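Side-chain contacts in ATP phosphoribosyltransferase regulatory subunit (Bacillus halodurans, PDB 3OD1), which is probably required for the first step of histidine biosynthesis, working with the HisG subunit and possibly allowing its feedback control by histidine: residues R91-S96 against L104-Q109; V168-A173 against M218-L223; L175-G180 against I237-G242; I352-K357 against D385-I390; R356-R359 against A364-L367. All coordinates share one frame; numbering follows the deposited sequence. Where two conformers were deposited one is given.

Contact 1 of 5, residues R91-S96 against L104-Q109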
# COMPACT_ATOMS: atom_id res chain seq x y z
N ARG B 91 15.67 7.71 -9.00
CA ARG B 91 15.60 9.09 -8.52
C ARG B 91 16.01 9.17 -7.05
O ARG B 91 16.78 10.04 -6.65
CB ARG B 91 14.20 9.70 -8.70
CG ARG B 91 14.10 11.16 -8.19
CD ARG B 91 12.68 11.76 -8.31
NE ARG B 91 11.65 10.89 -7.74
CZ ARG B 91 11.61 10.50 -6.46
NH1 ARG B 91 12.53 10.91 -5.60
NH2 ARG B 91 10.64 9.69 -6.06
N LEU B 92 15.47 8.25 -6.26
CA LEU B 92 15.71 8.24 -4.82
C LEU B 92 17.20 8.06 -4.57
O LEU B 92 17.81 8.80 -3.79
CB LEU B 92 14.93 7.08 -4.20
CG LEU B 92 14.44 7.15 -2.76
CD1 LEU B 92 13.74 5.85 -2.42
CD2 LEU B 92 15.61 7.38 -1.83
N VAL B 93 17.78 7.08 -5.26
CA VAL B 93 19.20 6.75 -5.14
C VAL B 93 20.13 7.91 -5.47
O VAL B 93 21.13 8.10 -4.78
CB VAL B 93 19.56 5.53 -6.02
CG1 VAL B 93 21.08 5.32 -6.05
CG2 VAL B 93 18.86 4.28 -5.50
N ALA B 94 19.80 8.67 -6.51
CA ALA B 94 20.67 9.77 -6.95
C ALA B 94 20.45 11.05 -6.14
O ALA B 94 21.18 12.01 -6.32
CB ALA B 94 20.48 10.06 -8.42
N SER B 95 19.47 11.06 -5.24
CA SER B 95 19.18 12.26 -4.46
C SER B 95 19.19 12.01 -2.96
O SER B 95 20.21 12.22 -2.31
CB SER B 95 17.85 12.88 -4.90
OG SER B 95 16.80 11.95 -4.75
N SER B 96 18.05 11.56 -2.43
CA SER B 96 17.88 11.25 -1.00
C SER B 96 18.98 10.34 -0.45
O SER B 96 19.41 10.48 0.70
CB SER B 96 16.52 10.56 -0.77
OG SER B 96 15.40 11.38 -1.11
N LEU B 104 23.67 -0.65 -3.52
CA LEU B 104 22.44 -0.52 -2.76
C LEU B 104 21.47 -1.63 -3.12
O LEU B 104 21.32 -2.00 -4.30
CB LEU B 104 21.80 0.83 -3.03
CG LEU B 104 22.52 1.99 -2.36
CD1 LEU B 104 22.16 3.30 -3.04
CD2 LEU B 104 22.17 2.02 -0.88
N ARG B 105 20.82 -2.17 -2.10
CA ARG B 105 19.84 -3.23 -2.26
C ARG B 105 18.52 -2.74 -1.68
O ARG B 105 18.36 -2.61 -0.46
CB ARG B 105 20.30 -4.50 -1.55
CG ARG B 105 21.42 -5.24 -2.30
CD ARG B 105 22.00 -6.36 -1.49
NE ARG B 105 22.87 -7.18 -2.32
CZ ARG B 105 24.14 -6.91 -2.57
NH1 ARG B 105 24.70 -5.82 -2.06
NH2 ARG B 105 24.85 -7.71 -3.35
N LEU B 106 17.59 -2.43 -2.57
CA LEU B 106 16.34 -1.81 -2.18
C LEU B 106 15.19 -2.66 -2.70
O LEU B 106 15.35 -3.40 -3.68
CB LEU B 106 16.28 -0.39 -2.71
CG LEU B 106 17.33 0.58 -2.16
CD1 LEU B 106 17.42 1.84 -2.99
CD2 LEU B 106 17.04 0.95 -0.72
N ALA B 107 14.04 -2.54 -2.04
CA ALA B 107 12.88 -3.38 -2.35
C ALA B 107 11.61 -2.57 -2.24
O ALA B 107 11.60 -1.48 -1.64
CB ALA B 107 12.79 -4.60 -1.40
N TYR B 108 10.52 -3.07 -2.81
CA TYR B 108 9.26 -2.36 -2.75
C TYR B 108 8.10 -3.33 -2.85
O TYR B 108 8.25 -4.45 -3.33
CB TYR B 108 9.17 -1.34 -3.89
CG TYR B 108 9.28 -1.99 -5.25
CD1 TYR B 108 10.52 -2.20 -5.84
CD2 TYR B 108 8.15 -2.44 -5.93
CE1 TYR B 108 10.64 -2.81 -7.10
CE2 TYR B 108 8.25 -3.06 -7.18
CZ TYR B 108 9.50 -3.23 -7.77
OH TYR B 108 9.60 -3.85 -9.00
N GLN B 109 6.93 -2.89 -2.38
CA GLN B 109 5.68 -3.56 -2.65
C GLN B 109 4.69 -2.42 -2.85
O GLN B 109 4.33 -1.72 -1.90
CB GLN B 109 5.28 -4.45 -1.47
CG GLN B 109 3.97 -5.18 -1.67
CD GLN B 109 3.57 -6.01 -0.45
OE1 GLN B 109 4.43 -6.43 0.33
NE2 GLN B 109 2.27 -6.26 -0.30
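Val93, in the last turn of helix 86-94, faces the start of strand 104-113, with its CA 8.3 Å from that of Leu104. After the helix the chain turns through Ser95 and Ser96, and after seven further residues it enters the strand. Leu104 and Leu106 alternate with Arg105, so both leucines point to the helix. Val93 meets them with one methyl each. Its CG1, anti to the backbone N (chi1 171°), reaches Leu104 CD1 tip to tip at 3.8 Å. Its CG2, beside the backbone N, comes to 3.8 Å from Leu106 CD1, and here the two side chains run obliquely to one another. The valine fork thus spans two strand residues on one side of the sheet. Ile134 of strand 125-134 also touches Val93. Arg91 forms salt bridges with Glu52 and with Asp18 of the second subunit, so this helix end lies at the subunit interface. Between helix and strand the contact consists of methyl groups alone, so shape and burial, not directed bonds, hold this helix end against the sheet of the synthetase-like domain.

Contact 2 of 5, residues V168-A173 against M218-L223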
# COMPACT_ATOMS: atom_id res chain seq x y z
N VAL B 168 20.38 -9.28 -24.03
CA VAL B 168 20.31 -8.19 -25.00
C VAL B 168 21.59 -8.10 -25.83
O VAL B 168 21.53 -7.78 -27.02
CB VAL B 168 20.07 -6.84 -24.30
CG1 VAL B 168 20.34 -5.67 -25.25
CG2 VAL B 168 18.66 -6.77 -23.77
N GLY B 169 22.73 -8.37 -25.21
CA GLY B 169 24.01 -8.25 -25.88
C GLY B 169 24.15 -9.30 -26.97
O GLY B 169 24.63 -9.02 -28.07
N TYR B 170 23.73 -10.53 -26.66
CA TYR B 170 23.81 -11.58 -27.66
C TYR B 170 22.96 -11.23 -28.89
O TYR B 170 23.45 -11.25 -30.03
CB TYR B 170 23.41 -12.94 -27.09
CG TYR B 170 23.55 -14.03 -28.12
CD1 TYR B 170 24.77 -14.66 -28.33
CD2 TYR B 170 22.47 -14.40 -28.92
CE1 TYR B 170 24.92 -15.65 -29.29
CE2 TYR B 170 22.60 -15.40 -29.89
CZ TYR B 170 23.84 -16.02 -30.07
OH TYR B 170 23.99 -17.00 -31.02
N VAL B 171 21.68 -10.91 -28.66
CA VAL B 171 20.77 -10.54 -29.73
C VAL B 171 21.33 -9.40 -30.57
O VAL B 171 21.44 -9.50 -31.79
CB VAL B 171 19.38 -10.12 -29.17
CG1 VAL B 171 18.48 -9.62 -30.29
CG2 VAL B 171 18.72 -11.29 -28.46
N ASN B 172 21.71 -8.30 -29.92
CA ASN B 172 22.22 -7.14 -30.66
C ASN B 172 23.48 -7.46 -31.47
O ASN B 172 23.59 -7.05 -32.63
CB ASN B 172 22.44 -5.94 -29.74
CG ASN B 172 21.13 -5.38 -29.18
OD1 ASN B 172 20.05 -5.87 -29.50
ND2 ASN B 172 21.23 -4.36 -28.34
N ALA B 173 24.42 -8.19 -30.88
CA ALA B 173 25.66 -8.53 -31.60
C ALA B 173 25.37 -9.34 -32.86
O ALA B 173 25.94 -9.07 -33.93
CB ALA B 173 26.63 -9.29 -30.70
N MSE B 218 18.15 -17.13 -38.76
CA MSE B 218 17.12 -18.15 -38.63
C MSE B 218 17.34 -19.03 -37.40
O MSE B 218 16.39 -19.34 -36.65
CB MSE B 218 17.09 -19.01 -39.90
CG MSE B 218 15.70 -19.39 -40.36
SE MSE B 218 14.62 -17.83 -40.75
CE MSE B 218 14.47 -18.03 -42.68
N ASN B 219 18.59 -19.43 -37.19
CA ASN B 219 18.92 -20.35 -36.10
C ASN B 219 18.82 -19.72 -34.70
O ASN B 219 18.76 -20.43 -33.70
CB ASN B 219 20.31 -20.97 -36.32
CG ASN B 219 20.28 -22.08 -37.36
OD1 ASN B 219 19.35 -22.89 -37.39
ND2 ASN B 219 21.29 -22.12 -38.22
N LEU B 220 18.79 -18.39 -34.65
CA LEU B 220 18.57 -17.68 -33.39
C LEU B 220 17.30 -18.19 -32.73
O LEU B 220 17.28 -18.45 -31.54
CB LEU B 220 18.44 -16.17 -33.63
CG LEU B 220 17.97 -15.33 -32.45
CD1 LEU B 220 18.87 -15.52 -31.24
CD2 LEU B 220 17.92 -13.87 -32.88
N LEU B 221 16.24 -18.33 -33.53
CA LEU B 221 14.93 -18.77 -33.04
C LEU B 221 14.97 -20.14 -32.37
O LEU B 221 14.09 -20.48 -31.58
CB LEU B 221 13.93 -18.80 -34.19
CG LEU B 221 12.96 -17.62 -34.31
CD1 LEU B 221 13.61 -16.31 -33.87
CD2 LEU B 221 12.43 -17.53 -35.74
N SER B 222 15.98 -20.93 -32.69
CA SER B 222 16.09 -22.27 -32.12
C SER B 222 16.82 -22.29 -30.78
O SER B 222 16.85 -23.32 -30.12
CB SER B 222 16.79 -23.21 -33.10
OG SER B 222 15.86 -23.79 -34.00
N LEU B 223 17.40 -21.16 -30.39
CA LEU B 223 18.22 -21.10 -29.18
C LEU B 223 17.34 -21.00 -27.94
O LEU B 223 17.33 -19.98 -27.24
CB LEU B 223 19.21 -19.93 -29.24
CG LEU B 223 20.17 -19.95 -30.43
CD1 LEU B 223 20.98 -18.65 -30.51
CD2 LEU B 223 21.09 -21.18 -30.37
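Tyr170 carries this contact and reaches from helix 168-179 to the end of helix 211-220 and the turn after it. Its CB points toward segment 218-223. CG stands trans to the main-chain N (chi1 -178°), which carries the ring out from the helix toward the two leucines. Along the ring, CE2 is the first atom to meet them. Tyr170 CE2 lies 4.0 Å from Leu220 CD1, which sits at the ring edge, in the ring plane. The Tyr170 and Leu220 side chains run antiparallel alongside each other. Tyr170 CE2 also lies 3.7 Å from Leu223 CD1. The same methyl is 3.9 Å from Tyr170 CZ and 3.5 Å from Tyr170 OH. Leu223 crosses the tyrosine at about a right angle, so one methyl touches CE2, CZ and OH. The hydroxyl also hydrogen-bonds to Ala233 O. Leu220 and Leu223 are the ends of a type I beta turn, closed by Leu223 N to Leu220 O at 2.9 Å. This turn brings both methyls to one ring. Leu236 packs on both Tyr170 and Leu223, and Ala245 and Leu246 of helix 240-258 also touch the tyrosine. Leu192 of helix 182-193 lies against Leu220, so the contact is buried among helices just before short strand 224-225, at the edge of the large sheet.

Contact 3 of 5, residues L175-G180 against I237-G242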
# COMPACT_ATOMS: atom_id res chain seq x y z
N LEU B 175 22.37 -9.70 -34.58
CA LEU B 175 21.61 -8.92 -35.55
C LEU B 175 22.51 -7.94 -36.31
O LEU B 175 22.53 -7.94 -37.54
CB LEU B 175 20.46 -8.18 -34.85
CG LEU B 175 19.14 -8.96 -34.84
CD1 LEU B 175 19.39 -10.47 -34.83
CD2 LEU B 175 18.25 -8.50 -33.70
N MSE B 176 23.25 -7.11 -35.57
CA MSE B 176 24.18 -6.16 -36.18
C MSE B 176 25.17 -6.83 -37.11
O MSE B 176 25.34 -6.42 -38.26
CB MSE B 176 24.96 -5.39 -35.11
CG MSE B 176 24.20 -4.23 -34.51
SE MSE B 176 23.62 -2.93 -35.84
CE MSE B 176 22.23 -2.09 -34.76
N ASP B 177 25.84 -7.86 -36.61
CA ASP B 177 26.91 -8.45 -37.40
C ASP B 177 26.38 -8.94 -38.75
O ASP B 177 27.14 -9.03 -39.72
CB ASP B 177 27.60 -9.58 -36.66
CG ASP B 177 28.91 -9.95 -37.30
OD1 ASP B 177 29.80 -9.07 -37.36
OD2 ASP B 177 29.06 -11.10 -37.75
N VAL B 178 25.08 -9.22 -38.81
CA VAL B 178 24.48 -9.73 -40.04
C VAL B 178 23.89 -8.64 -40.94
O VAL B 178 24.09 -8.66 -42.15
CB VAL B 178 23.41 -10.78 -39.76
CG1 VAL B 178 22.68 -11.13 -41.05
CG2 VAL B 178 24.04 -12.03 -39.12
N VAL B 179 23.15 -7.71 -40.36
CA VAL B 179 22.48 -6.69 -41.17
C VAL B 179 23.23 -5.36 -41.22
O VAL B 179 22.95 -4.51 -42.07
CB VAL B 179 21.00 -6.50 -40.76
CG1 VAL B 179 20.24 -7.82 -40.86
CG2 VAL B 179 20.90 -5.92 -39.36
N GLY B 180 24.17 -5.17 -40.30
CA GLY B 180 25.09 -4.04 -40.33
C GLY B 180 24.48 -2.65 -40.23
O GLY B 180 25.20 -1.65 -40.31
N ILE B 237 27.69 -16.56 -33.89
CA ILE B 237 28.34 -15.25 -33.78
C ILE B 237 29.64 -15.40 -33.01
O ILE B 237 29.69 -16.05 -31.96
CB ILE B 237 27.41 -14.24 -33.05
CG1 ILE B 237 28.09 -12.87 -32.87
CG2 ILE B 237 26.95 -14.79 -31.71
CD1 ILE B 237 28.26 -12.09 -34.14
N GLN B 238 30.71 -14.81 -33.54
CA GLN B 238 32.03 -14.93 -32.93
C GLN B 238 32.70 -13.58 -32.70
O GLN B 238 33.90 -13.51 -32.43
CB GLN B 238 32.93 -15.84 -33.76
CG GLN B 238 32.83 -17.31 -33.40
CD GLN B 238 33.40 -17.60 -32.02
OE1 GLN B 238 32.78 -17.30 -31.00
NE2 GLN B 238 34.59 -18.20 -31.99
N THR B 239 31.93 -12.50 -32.82
CA THR B 239 32.46 -11.18 -32.52
C THR B 239 32.80 -11.10 -31.03
O THR B 239 32.36 -11.93 -30.25
CB THR B 239 31.46 -10.06 -32.89
OG1 THR B 239 30.24 -10.24 -32.17
CG2 THR B 239 31.18 -10.07 -34.39
N GLU B 240 33.60 -10.11 -30.65
CA GLU B 240 33.93 -9.93 -29.24
C GLU B 240 32.66 -9.73 -28.41
O GLU B 240 32.44 -10.41 -27.41
CB GLU B 240 34.87 -8.75 -29.06
CG GLU B 240 35.46 -8.65 -27.66
CD GLU B 240 35.82 -7.23 -27.28
OE1 GLU B 240 37.02 -6.95 -27.05
OE2 GLU B 240 34.90 -6.38 -27.22
N LYS B 241 31.81 -8.79 -28.84
CA LYS B 241 30.56 -8.51 -28.13
C LYS B 241 29.68 -9.75 -27.97
O LYS B 241 29.04 -9.94 -26.93
CB LYS B 241 29.80 -7.38 -28.83
CG LYS B 241 30.46 -6.02 -28.70
CD LYS B 241 29.65 -4.93 -29.35
CE LYS B 241 30.39 -3.60 -29.34
NZ LYS B 241 29.70 -2.57 -30.16
N GLY B 242 29.64 -10.59 -29.00
CA GLY B 242 28.89 -11.82 -28.95
C GLY B 242 29.50 -12.84 -28.00
O GLY B 242 28.80 -13.50 -27.23
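Ile237 opens segment 237-242 and is the buried member of the contact with Asp177 of helix 168-179. The CA atoms of these two residues are 7.8 Å apart. A chi1 of 178° turns Ile237 CG1 to the far side from its own N and carries CD1 to 3.6 Å from Asp177 CB. The two side chains run at a slant to each other. Ile237 CD1 also lies 3.8 Å from Asp177 OD2, so the methyl touches both the stem and one carboxylate oxygen. Gln238 carries the chain on to Thr239, which uses its two branches differently. Thr239 CG2 faces the carboxylate, 3.4 Å from Asp177 OD1, and the two side chains pass side by side, pointing opposite ways. This is a van der Waals approach. The threonine OG1 stands between the backbone N and the carbonyl carbon (chi1 59°), turned to the helix that follows. There Thr239 OG1 accepts from Gly242 N at 3.2 Å, with an N-H...O angle of 149°. A valine in place of Thr239 would keep a methyl near Asp177 but would probably leave Gly242 N without its capping acceptor. Glu240 and Lys241 start the helix. Gly242 passes close to Ile237, where a CB would clash with CG1. The aspartate's charge is answered by Arg216 of helix 211-220, which forms a salt bridge with OD2. Thr239 is the N-cap of helix 240-258, and the arrangement is that of a capped helix start packed against the end of a neighbouring helix.

Contact 4 of 5, residues I352-K357 against D385-I390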
# COMPACT_ATOMS: atom_id res chain seq x y z
N ILE B 352 -16.80 -8.92 27.54
CA ILE B 352 -15.59 -8.14 27.26
C ILE B 352 -14.36 -8.86 27.83
O ILE B 352 -13.36 -9.03 27.14
CB ILE B 352 -15.68 -6.70 27.81
CG1 ILE B 352 -16.59 -5.85 26.91
CG2 ILE B 352 -14.28 -6.08 27.91
CD1 ILE B 352 -16.92 -4.49 27.45
N GLU B 353 -14.45 -9.29 29.08
CA GLU B 353 -13.32 -9.98 29.69
C GLU B 353 -13.05 -11.30 28.98
O GLU B 353 -11.90 -11.67 28.76
CB GLU B 353 -13.53 -10.19 31.19
CG GLU B 353 -12.72 -9.21 32.05
CD GLU B 353 -11.23 -9.21 31.73
OE1 GLU B 353 -10.65 -10.31 31.59
OE2 GLU B 353 -10.64 -8.11 31.61
N LEU B 354 -14.11 -12.00 28.61
CA LEU B 354 -13.94 -13.23 27.84
C LEU B 354 -13.18 -12.94 26.54
O LEU B 354 -12.20 -13.61 26.23
CB LEU B 354 -15.29 -13.88 27.56
CG LEU B 354 -15.24 -15.13 26.68
CD1 LEU B 354 -14.24 -16.14 27.21
CD2 LEU B 354 -16.63 -15.74 26.57
N ALA B 355 -13.62 -11.93 25.80
CA ALA B 355 -12.96 -11.56 24.55
C ALA B 355 -11.54 -11.09 24.84
O ALA B 355 -10.60 -11.50 24.16
CB ALA B 355 -13.74 -10.46 23.84
N ARG B 356 -11.39 -10.23 25.84
CA ARG B 356 -10.07 -9.74 26.26
C ARG B 356 -9.12 -10.91 26.42
O ARG B 356 -7.98 -10.87 25.97
CB ARG B 356 -10.18 -9.00 27.59
CG ARG B 356 -9.51 -7.64 27.64
CD ARG B 356 -10.42 -6.62 28.32
NE ARG B 356 -9.66 -5.70 29.16
CZ ARG B 356 -10.21 -4.84 30.02
NH1 ARG B 356 -9.43 -4.05 30.75
NH2 ARG B 356 -11.53 -4.79 30.16
N LYS B 357 -9.61 -11.98 27.05
CA LYS B 357 -8.76 -13.13 27.32
C LYS B 357 -8.38 -13.90 26.06
O LYS B 357 -7.21 -14.24 25.87
CB LYS B 357 -9.42 -14.06 28.35
CG LYS B 357 -8.48 -15.08 28.95
CD LYS B 357 -8.98 -15.60 30.29
CE LYS B 357 -10.31 -16.32 30.14
NZ LYS B 357 -10.43 -17.44 31.11
N ASP B 385 -17.18 -20.30 15.39
CA ASP B 385 -17.66 -20.61 16.73
C ASP B 385 -18.45 -19.43 17.28
O ASP B 385 -18.15 -18.28 16.95
CB ASP B 385 -16.48 -20.94 17.65
CG ASP B 385 -16.92 -21.54 18.96
OD1 ASP B 385 -18.00 -22.17 18.98
OD2 ASP B 385 -16.18 -21.39 19.95
N VAL B 386 -19.45 -19.72 18.11
CA VAL B 386 -20.33 -18.69 18.66
C VAL B 386 -20.55 -18.94 20.15
O VAL B 386 -20.94 -20.04 20.55
CB VAL B 386 -21.69 -18.68 17.93
CG1 VAL B 386 -22.60 -17.56 18.49
CG2 VAL B 386 -21.50 -18.53 16.44
N ILE B 387 -20.29 -17.93 20.96
CA ILE B 387 -20.52 -18.00 22.40
C ILE B 387 -21.63 -17.02 22.77
O ILE B 387 -21.62 -15.87 22.32
CB ILE B 387 -19.22 -17.66 23.18
CG1 ILE B 387 -18.14 -18.71 22.93
CG2 ILE B 387 -19.49 -17.53 24.67
CD1 ILE B 387 -17.02 -18.23 22.07
N TYR B 388 -22.59 -17.47 23.56
CA TYR B 388 -23.67 -16.59 24.03
C TYR B 388 -23.47 -16.17 25.48
O TYR B 388 -23.42 -17.00 26.38
CB TYR B 388 -25.03 -17.30 23.89
CG TYR B 388 -25.46 -17.56 22.47
CD1 TYR B 388 -26.30 -16.68 21.81
CD2 TYR B 388 -25.03 -18.69 21.79
CE1 TYR B 388 -26.71 -16.92 20.51
CE2 TYR B 388 -25.43 -18.94 20.48
CZ TYR B 388 -26.27 -18.04 19.85
OH TYR B 388 -26.67 -18.27 18.55
N CYS B 389 -23.31 -14.87 25.72
CA CYS B 389 -23.34 -14.34 27.08
C CYS B 389 -24.61 -13.53 27.20
O CYS B 389 -24.59 -12.31 27.28
CB CYS B 389 -22.13 -13.44 27.35
SG CYS B 389 -20.57 -14.26 27.17
N ILE B 390 -25.74 -14.24 27.19
CA ILE B 390 -27.05 -13.63 27.22
C ILE B 390 -27.73 -14.06 28.51
O ILE B 390 -27.61 -15.21 28.93
CB ILE B 390 -27.88 -14.11 26.01
CG1 ILE B 390 -27.15 -13.80 24.70
CG2 ILE B 390 -29.28 -13.50 26.03
CD1 ILE B 390 -27.11 -12.31 24.33
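Leu354 of helix 348-359 makes the apolar contacts to strand 385-389. Its CG lies opposite the backbone N (chi1 176°), which sends the branched end toward the strand. One methyl does the touching. Leu354 CD2 lies 3.9 Å from Ile387 CG2, and the side chains meet at a slant. The same CD2 is 4.3 Å from Cys389 SG, a looser approach. Ile387 and Cys389 are two apart on the strand, so both face the helix while Tyr388 between them does not. Ile341 of the neighbouring strand 339-343 also packs on Leu354, and Ala351 packs on Cys389. The helix lies over a parallel sheet of three strands, in the order 365-369, 339-343, 385-389. This is the alpha/beta layering of the C-terminal domain, related to the anticodon-binding domains of class II synthetases. Strand 385-389 is an edge strand of this sheet within the chain, and it is paired to strand 339-343 by backbone bonds such as those of Ile387 with Cys340 and Leu342. The polar interactions lie within each segment. Glu353 OE2 sits over one face of the Arg356 guanidinium, 3.6 Å from NE, offset toward its rim. The oxygen is far from the guanidinium plane, so the long, weak pair is held by charge and not by a hydrogen bond. On the strand, Val386 N makes a weak hydrogen bond to Asp385 OD1 at 3.0 Å, bent to 126°.

Contact 5 of 5, residues R356-R359 against A364-L367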
# COMPACT_ATOMS: atom_id res chain seq x y z
N ARG B 356 -11.39 -10.23 25.84
CA ARG B 356 -10.07 -9.74 26.26
C ARG B 356 -9.12 -10.91 26.42
O ARG B 356 -7.98 -10.87 25.97
CB ARG B 356 -10.18 -9.00 27.59
CG ARG B 356 -9.51 -7.64 27.64
CD ARG B 356 -10.42 -6.62 28.32
NE ARG B 356 -9.66 -5.70 29.16
CZ ARG B 356 -10.21 -4.84 30.02
NH1 ARG B 356 -9.43 -4.05 30.75
NH2 ARG B 356 -11.53 -4.79 30.16
N LYS B 357 -9.61 -11.98 27.05
CA LYS B 357 -8.76 -13.13 27.32
C LYS B 357 -8.38 -13.90 26.06
O LYS B 357 -7.21 -14.24 25.87
CB LYS B 357 -9.42 -14.06 28.35
CG LYS B 357 -8.48 -15.08 28.95
CD LYS B 357 -8.98 -15.60 30.29
CE LYS B 357 -10.31 -16.32 30.14
NZ LYS B 357 -10.43 -17.44 31.11
N LYS B 358 -9.35 -14.16 25.19
CA LYS B 358 -9.08 -14.92 23.96
C LYS B 358 -8.11 -14.17 23.03
O LYS B 358 -7.20 -14.77 22.46
CB LYS B 358 -10.39 -15.23 23.23
CG LYS B 358 -11.57 -15.50 24.16
CD LYS B 358 -11.97 -16.96 24.17
CE LYS B 358 -12.74 -17.35 22.92
NZ LYS B 358 -13.06 -18.80 22.95
N ARG B 359 -8.33 -12.87 22.88
CA ARG B 359 -7.48 -12.04 22.02
C ARG B 359 -6.02 -12.10 22.47
O ARG B 359 -5.11 -11.99 21.65
CB ARG B 359 -8.02 -10.61 21.98
CG ARG B 359 -9.43 -10.52 21.39
CD ARG B 359 -10.03 -9.13 21.48
NE ARG B 359 -11.25 -9.02 20.68
CZ ARG B 359 -12.18 -8.08 20.87
NH1 ARG B 359 -12.04 -7.19 21.85
NH2 ARG B 359 -13.26 -8.04 20.10
N ALA B 364 -8.87 -14.41 17.17
CA ALA B 364 -9.66 -13.30 16.67
C ALA B 364 -11.09 -13.46 17.17
O ALA B 364 -11.69 -14.52 17.01
CB ALA B 364 -9.60 -13.26 15.14
N VAL B 365 -11.63 -12.39 17.76
CA VAL B 365 -12.97 -12.42 18.33
C VAL B 365 -13.81 -11.21 17.92
O VAL B 365 -13.39 -10.07 18.06
CB VAL B 365 -12.92 -12.46 19.88
CG1 VAL B 365 -14.33 -12.62 20.45
CG2 VAL B 365 -12.05 -13.61 20.36
N VAL B 366 -15.01 -11.48 17.41
CA VAL B 366 -15.99 -10.43 17.22
C VAL B 366 -16.86 -10.39 18.48
O VAL B 366 -17.51 -11.38 18.82
CB VAL B 366 -16.87 -10.68 15.98
CG1 VAL B 366 -18.05 -9.71 15.95
CG2 VAL B 366 -16.05 -10.55 14.70
N LEU B 367 -16.84 -9.26 19.18
CA LEU B 367 -17.64 -9.08 20.39
C LEU B 367 -18.85 -8.24 20.00
O LEU B 367 -18.71 -7.09 19.61
CB LEU B 367 -16.80 -8.35 21.45
CG LEU B 367 -17.42 -8.06 22.82
CD1 LEU B 367 -17.89 -9.32 23.52
CD2 LEU B 367 -16.40 -7.31 23.65
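Arg359 and Val365 cross at about a right angle, the arginine reaching over from the end of helix 348-359 to the first residue of strand 365-369. The arginine chain is extended from CG to NE, which lays its guanidinium beside the strand. Arg359 NH2 donates to Val365 O at 2.9 Å, and the bond is nearly straight at 173°. The oxygen lies in the guanidinium plane, at its edge. Seen from the acceptor, the donor stands above the carbonyl plane, 41° out of it, so it does not follow a lone pair. Arg359 also crosses Leu367 at about a right angle, with NH2 3.8 Å from Leu367 CB. These elements belong to a beta-alpha-beta unit of strand 339-343, helix 348-359 and strand 365-369. A short loop returns the chain from helix to strand, leaving the CA atoms of Arg359 and Ala364 5.9 Å apart. Trp41 of the second subunit makes a cation-pi contact with Arg359, so the group lies at the dimer interface. A leucine in place of Arg359 has no donor, and would probably leave the Val365 carbonyl without this bond and Trp41 of the second subunit without its cationic partner. Lys358 touches the strand with its CB, 3.7 Å from Val365 CG2. Beyond it the chain folds off toward a long, weak ion pair with Glu363.

How the contacts relate
The contacts fall into three places. Contacts 2 and 3 share helix 168-179, with centres 10 Å apart, and touch where Tyr170 CE1 meets Ile237 CG2 at 3.3 Å. Contacts 4 and 5 share helix 348-359, with centres 7 Å apart. One packs that helix on strand 385-389 and the other on strand 365-369, so together they reach both outer strands of the C-terminal sheet. Contact 1 stands alone in the synthetase-like part, with its centre 33 Å from that of contact 2 and 41 Å from that of contact 5. The dimer relates contacts 1 and 5, because Arg105 packs on Val366 of the second subunit.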